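Local coordinates for protein urocanate hydratase (Paenibacillus sp. Soil724D2, PDB 7NED) that probably hydrates thiourocanate in bacterial ergothioneine breakdown, a urocanase-family lyase that uses bound NAD+ and also accommodates urocanate in its active site, at residues D362-D367 with P397-W402; K63-D68 with I79-T84. All coordinates share one frame; numbering follows the deposited sequence.

How the contacts relate
Both contacts reach the same eight-stranded mixed sheet, at its opposite edges within the chain: contact 2 involves the outermost strand 77-83, contact 1 the outermost strand 398-400. Their centres lie 30 Å apart, and about 19 Å separates their nearest atoms. Along the chain contact 2, in the N-terminal family region, is complete before contact 1 begins in the C-terminal one, with the Rossmann-like region between. One sheet is therefore built from both ends of the sequence. At the edge of contact 2 the second subunit joins on, whereas contact 1 is buried within its own chain, the side chain of A398 about 10 Å from the bound urocanate.

Contact 1 (D362-D367 with P397-W402); sequences DIHAID and PARIGW
D367 and R399 form a two-pronged salt bridge that ties helix 360-373 to strand 398-400, an outermost strand, within this chain, of the mixed sheet of an alpha/beta fold. R399 offers NE and NH2 side-on. Its NE reaches OD1 of D367 at 3.0 Å. Its NH2 reaches OD2 of D367 at 2.8 Å. Both bonds are almost straight and use syn lone pairs, with carboxylate and guanidinium planes only 11° apart. This pairing fixes the rotation of both groups, and arginine suits the place because it can supply two parallel N-H bonds while its long chain, bent at chi2 and chi3, brings the guanidinium side-on to the carboxylate.

I363 supplies the apolar half. Its CG2 lies over one face of the guanidinium, 3.6 Å from R399 NH2. Its CG1 meets CB of P397 at 3.6 Å, and CD1 packs against CA of A398. A branched residue serves well here: with CG1 beside the backbone N (chi1 -64°), CG2 falls anti to that N and faces the arginine, while CG1 heads for the proline. An alanine in place of R399 would probably leave the buried carboxylate of D367 without the two N-H donors that grip it, and CG2 of I363 without the flat group it packs on.

Further out, Q133 takes a bond from NH1 of R399, so a second polar group steadies the guanidinium. W353 on the adjoining strand 351-355 packs against both I363 and R399, and R388 of helix 378-390 touches D367 and H364. The side chain of A398 is about 10 Å from the bound urocanate. On the H364 side, a water in the plane of the imidazole lies 2.6 Å from NE2 of H364 and accepts a weak bond from NH2 of R399.

Contact 2 (K63-D68 with I79-T84); sequences KELEED and IGIFKT
L65 and I81 make the apolar part of the contact: CD1 of L65 meets CG2 of I81 at 3.9 Å, the two side chains running past one another in opposite senses. L65 stands where helix 52-64 gives way to loop, and its CG, anti to the backbone N (chi1 -166°), carries the branched end across to the strand. Leucine suits this buried turn of the chain, where L90 also covers it, and beta-branched I81 suits an extended strand.

The backbone contributes one hydrogen bond, from N of T84 to O of D68 at 2.9 Å, with the donor tilted 27° from the carbonyl plane. It adds one more bond just beyond the open end of a beta-hairpin, whose antiparallel strands 69-74 and 77-83 are joined by backbone bonds such as those of F82 with T70. The hydroxyl of T84 bonds to that of T70.

Charge plays a looser part. Bent at chi2 and chi4, K83 brings its aliphatic CE to 3.3 Å from OD2 of D68. Its NZ remains 4.1 Å from OD2 of D68, too far for a salt bridge. Lysine suits this exposed position, since its methylenes can lie along the aspartate. On the dimer side, the backbone O of K83 accepts a bond from N514 of the second subunit, and I81 packs on R541 of that subunit.

Contact 1 (D362-D367 with P397-W402)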
loop_
_atom_site.group_PDB
_atom_site.type_symbol
_atom_site.label_atom_id
_atom_site.label_comp_id
_atom_site.label_asym_id
_atom_site.label_seq_id
_atom_site.Cartn_x
_atom_site.Cartn_y
_atom_site.Cartn_z
ATOM N N ASP A 362 2.863 -36.633 6.633
ATOM C CA ASP A 362 1.761 -35.725 6.301
ATOM C C ASP A 362 1.912 -35.180 4.884
ATOM O O ASP A 362 0.970 -35.225 4.081
ATOM C CB ASP A 362 1.697 -34.576 7.306
ATOM C CG ASP A 362 1.039 -34.969 8.620
ATOM O OD1 ASP A 362 0.549 -36.119 8.734
ATOM O OD2 ASP A 362 1.013 -34.111 9.547
ATOM N N ILE A 363 3.108 -34.691 4.543
ATOM C CA ILE A 363 3.340 -34.240 3.171
ATOM C C ILE A 363 3.093 -35.386 2.203
ATOM O O ILE A 363 2.428 -35.215 1.177
ATOM C CB ILE A 363 4.767 -33.657 3.029
ATOM C CG1 ILE A 363 4.905 -32.400 3.894
ATOM C CG2 ILE A 363 5.126 -33.337 1.545
ATOM C CD1 ILE A 363 3.927 -31.239 3.527
ATOM N N HIS A 364 3.584 -36.596 2.530
ATOM C CA HIS A 364 3.453 -37.700 1.580
ATOM C C HIS A 364 1.994 -38.099 1.380
ATOM O O HIS A 364 1.588 -38.458 0.264
ATOM C CB HIS A 364 4.301 -38.889 2.038
ATOM C CG HIS A 364 5.770 -38.679 1.820
ATOM N ND1 HIS A 364 6.740 -39.483 2.385
ATOM C CD2 HIS A 364 6.434 -37.764 1.069
ATOM C CE1 HIS A 364 7.935 -39.068 2.001
ATOM N NE2 HIS A 364 7.780 -38.025 1.203
ATOM N N ALA A 365 1.185 -38.033 2.434
ATOM C CA ALA A 365 -0.242 -38.291 2.262
ATOM C C ALA A 365 -0.890 -37.253 1.339
ATOM O O ALA A 365 -1.774 -37.592 0.531
ATOM C CB ALA A 365 -0.947 -38.316 3.628
ATOM N N ILE A 366 -0.480 -35.982 1.451
ATOM C CA ILE A 366 -1.059 -34.982 0.558
ATOM C C ILE A 366 -0.560 -35.203 -0.863
ATOM O O ILE A 366 -1.313 -35.022 -1.834
ATOM C CB ILE A 366 -0.755 -33.560 1.071
ATOM C CG1 ILE A 366 -1.358 -33.368 2.475
ATOM C CG2 ILE A 366 -1.295 -32.515 0.086
ATOM C CD1 ILE A 366 -0.936 -32.052 3.171
ATOM N N ASP A 367 0.677 -35.599 -1.006
ATOM C CA ASP A 367 1.234 -35.934 -2.289
ATOM C C ASP A 367 0.367 -37.001 -2.947
ATOM O O ASP A 367 -0.070 -36.856 -4.010
ATOM C CB ASP A 367 2.665 -36.473 -2.152
ATOM C CG ASP A 367 3.712 -35.394 -1.912
ATOM O OD1 ASP A 367 3.482 -34.235 -2.224
ATOM O OD2 ASP A 367 4.779 -35.759 -1.430
ATOM N N PRO A 397 8.652 -30.359 7.186
ATOM C CA PRO A 397 8.276 -30.904 5.872
ATOM C C PRO A 397 7.295 -29.974 5.179
ATOM O O PRO A 397 6.344 -29.499 5.799
ATOM C CB PRO A 397 7.633 -32.252 6.214
ATOM C CG PRO A 397 8.282 -32.630 7.562
ATOM C CD PRO A 397 8.426 -31.326 8.285
ATOM N N ALA A 398 7.528 -29.720 3.888
ATOM C CA ALA A 398 6.694 -28.787 3.133
ATOM C C ALA A 398 6.684 -29.217 1.671
ATOM O O ALA A 398 7.537 -29.992 1.228
ATOM C CB ALA A 398 7.213 -27.347 3.267
ATOM N N ARG A 399 5.753 -28.642 0.905
ATOM C CA ARG A 399 5.638 -28.960 -0.507
ATOM C C ARG A 399 5.277 -27.705 -1.281
ATOM O O ARG A 399 4.459 -26.902 -0.812
ATOM C CB ARG A 399 4.582 -30.058 -0.747
ATOM C CG ARG A 399 4.367 -30.450 -2.223
ATOM C CD ARG A 399 5.614 -31.137 -2.855
ATOM N NE ARG A 399 5.870 -32.467 -2.310
ATOM C CZ ARG A 399 7.030 -32.884 -1.809
ATOM N NH1 ARG A 399 8.100 -32.081 -1.740
ATOM N NH2 ARG A 399 7.093 -34.105 -1.310
ATOM N N ILE A 400 5.929 -27.532 -2.446
ATOM C CA ILE A 400 5.558 -26.523 -3.436
ATOM C C ILE A 400 4.715 -27.199 -4.504
ATOM O O ILE A 400 5.009 -28.336 -4.930
ATOM C CB ILE A 400 6.794 -25.843 -4.054
ATOM C CG1 ILE A 400 6.374 -24.697 -4.996
ATOM C CG2 ILE A 400 7.630 -26.836 -4.786
ATOM C CD1 ILE A 400 5.758 -23.452 -4.176
ATOM N N GLY A 401 3.647 -26.522 -4.943
ATOM C CA GLY A 401 2.853 -27.135 -5.994
ATOM C C GLY A 401 2.006 -26.086 -6.676
ATOM O O GLY A 401 1.089 -25.534 -6.063
ATOM N N TRP A 402 2.334 -25.756 -7.920
ATOM C CA TRP A 402 1.661 -24.655 -8.600
ATOM C C TRP A 402 0.266 -25.092 -9.000
ATOM O O TRP A 402 0.092 -26.068 -9.743
ATOM C CB TRP A 402 2.453 -24.205 -9.828
ATOM C CG TRP A 402 3.630 -23.378 -9.479
ATOM C CD1 TRP A 402 4.569 -23.650 -8.528
ATOM C CD2 TRP A 402 4.011 -22.136 -10.087
ATOM N NE1 TRP A 402 5.514 -22.648 -8.503
ATOM C CE2 TRP A 402 5.184 -21.700 -9.441
ATOM C CE3 TRP A 402 3.467 -21.348 -11.110
ATOM C CZ2 TRP A 402 5.836 -20.481 -9.777
ATOM C CZ3 TRP A 402 4.098 -20.132 -11.431
ATOM C CH2 TRP A 402 5.276 -19.720 -10.771
HETATM O O HOH W 1 9.281 -36.425 -0.234
#

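Contact 2 (K63-D68 with I79-T84)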
loop_
_atom_site.group_PDB
_atom_site.type_symbol
_atom_site.label_atom_id
_atom_site.label_comp_id
_atom_site.label_asym_id
_atom_site.label_seq_id
_atom_site.Cartn_x
_atom_site.Cartn_y
_atom_site.Cartn_z
ATOM N N LYS A 63 1.757 -16.587 21.804
ATOM C CA LYS A 63 1.413 -17.604 22.795
ATOM C C LYS A 63 0.154 -17.241 23.604
ATOM O O LYS A 63 -0.477 -18.094 24.075
ATOM C CB LYS A 63 2.572 -17.928 23.705
ATOM C CG LYS A 63 3.718 -18.621 23.020
ATOM C CD LYS A 63 4.937 -18.713 23.912
ATOM C CE LYS A 63 6.122 -19.338 23.258
ATOM N NZ LYS A 63 7.356 -19.267 24.066
ATOM N N GLU A 64 -0.181 -15.968 23.700
ATOM C CA GLU A 64 -1.351 -15.527 24.434
ATOM C C GLU A 64 -2.520 -14.982 23.592
ATOM O O GLU A 64 -3.542 -14.705 24.093
ATOM C CB GLU A 64 -0.961 -14.504 25.481
ATOM C CG GLU A 64 0.048 -15.030 26.490
ATOM C CD GLU A 64 0.676 -13.935 27.272
ATOM O OE1 GLU A 64 0.010 -12.930 27.501
ATOM O OE2 GLU A 64 1.859 -14.025 27.611
ATOM N N LEU A 65 -2.319 -14.854 22.300
ATOM C CA LEU A 65 -3.332 -14.328 21.423
ATOM C C LEU A 65 -4.582 -15.199 21.297
ATOM O O LEU A 65 -4.488 -16.340 21.095
ATOM C CB LEU A 65 -2.747 -14.110 20.028
ATOM C CG LEU A 65 -3.486 -13.285 18.985
ATOM C CD1 LEU A 65 -3.411 -11.813 19.322
ATOM C CD2 LEU A 65 -2.849 -13.550 17.646
ATOM N N GLU A 66 -5.732 -14.583 21.432
ATOM C CA GLU A 66 -6.992 -15.274 21.257
ATOM C C GLU A 66 -7.402 -15.244 19.799
ATOM O O GLU A 66 -6.971 -14.389 19.025
ATOM C CB GLU A 66 -8.089 -14.642 22.124
ATOM C CG GLU A 66 -7.687 -14.511 23.575
ATOM C CD GLU A 66 -7.944 -15.781 24.360
ATOM O OE1 GLU A 66 -8.460 -16.776 23.777
ATOM O OE2 GLU A 66 -7.644 -15.784 25.574
ATOM N N GLU A 67 -8.281 -16.181 19.439
ATOM C CA GLU A 67 -8.747 -16.302 18.064
ATOM C C GLU A 67 -9.484 -15.060 17.575
ATOM O O GLU A 67 -9.540 -14.821 16.358
ATOM C CB GLU A 67 -9.649 -17.530 17.947
ATOM C CG GLU A 67 -9.747 -18.105 16.565
ATOM C CD GLU A 67 -10.710 -19.285 16.526
ATOM O OE1 GLU A 67 -10.726 -20.030 15.525
ATOM O OE2 GLU A 67 -11.430 -19.485 17.538
ATOM N N ASP A 68 -10.065 -14.275 18.475
ATOM C CA ASP A 68 -10.802 -13.078 18.085
ATOM C C ASP A 68 -9.970 -11.810 18.201
ATOM O O ASP A 68 -10.523 -10.709 18.267
ATOM C CB ASP A 68 -12.084 -12.945 18.910
ATOM C CG ASP A 68 -11.826 -12.781 20.382
ATOM O OD1 ASP A 68 -10.668 -12.873 20.846
ATOM O OD2 ASP A 68 -12.827 -12.563 21.095
ATOM N N ILE A 79 3.263 -4.172 17.317
ATOM C CA ILE A 79 2.824 -2.853 17.754
ATOM C C ILE A 79 1.698 -2.956 18.764
ATOM O O ILE A 79 1.760 -2.355 19.837
ATOM C CB ILE A 79 2.378 -1.979 16.559
ATOM C CG1 ILE A 79 3.482 -1.828 15.516
ATOM C CG2 ILE A 79 1.903 -0.535 17.088
ATOM C CD1 ILE A 79 4.778 -1.239 16.045
ATOM N N GLY A 80 0.648 -3.698 18.430
ATOM C CA GLY A 80 -0.455 -3.773 19.365
ATOM C C GLY A 80 -1.353 -4.947 19.081
ATOM O O GLY A 80 -1.256 -5.616 18.045
ATOM N N ILE A 81 -2.225 -5.213 20.044
ATOM C CA ILE A 81 -3.213 -6.279 19.940
ATOM C C ILE A 81 -4.579 -5.628 19.902
ATOM O O ILE A 81 -4.887 -4.800 20.759
ATOM C CB ILE A 81 -3.133 -7.262 21.125
ATOM C CG1 ILE A 81 -1.716 -7.812 21.278
ATOM C CG2 ILE A 81 -4.169 -8.373 20.979
ATOM C CD1 ILE A 81 -1.440 -8.463 22.639
ATOM N N PHE A 82 -5.415 -6.028 18.943
ATOM C CA PHE A 82 -6.722 -5.404 18.757
ATOM C C PHE A 82 -7.802 -6.466 18.742
ATOM O O PHE A 82 -7.609 -7.560 18.223
ATOM C CB PHE A 82 -6.779 -4.588 17.446
ATOM C CG PHE A 82 -5.794 -3.471 17.400
ATOM C CD1 PHE A 82 -6.128 -2.219 17.901
ATOM C CD2 PHE A 82 -4.499 -3.699 16.969
ATOM C CE1 PHE A 82 -5.193 -1.165 17.903
ATOM C CE2 PHE A 82 -3.562 -2.662 16.966
ATOM C CZ PHE A 82 -3.909 -1.405 17.406
ATOM N N LYS A 83 -8.944 -6.139 19.327
ATOM C CA LYS A 83 -10.098 -7.002 19.189
ATOM C C LYS A 83 -10.671 -6.921 17.780
ATOM O O LYS A 83 -10.999 -5.829 17.300
ATOM C CB LYS A 83 -11.142 -6.593 20.207
ATOM C CG LYS A 83 -12.384 -7.410 20.194
ATOM C CD LYS A 83 -12.202 -8.808 20.608
ATOM C CE LYS A 83 -13.578 -9.443 20.526
ATOM N NZ LYS A 83 -14.413 -8.777 21.564
ATOM N N THR A 84 -10.829 -8.081 17.139
ATOM C CA THR A 84 -11.526 -8.174 15.864
ATOM C C THR A 84 -12.597 -9.234 16.001
ATOM O O THR A 84 -13.540 -9.053 16.763
ATOM C CB THR A 84 -10.563 -8.464 14.714
ATOM O OG1 THR A 84 -9.718 -9.591 15.047
ATOM C CG2 THR A 84 -9.689 -7.241 14.513
#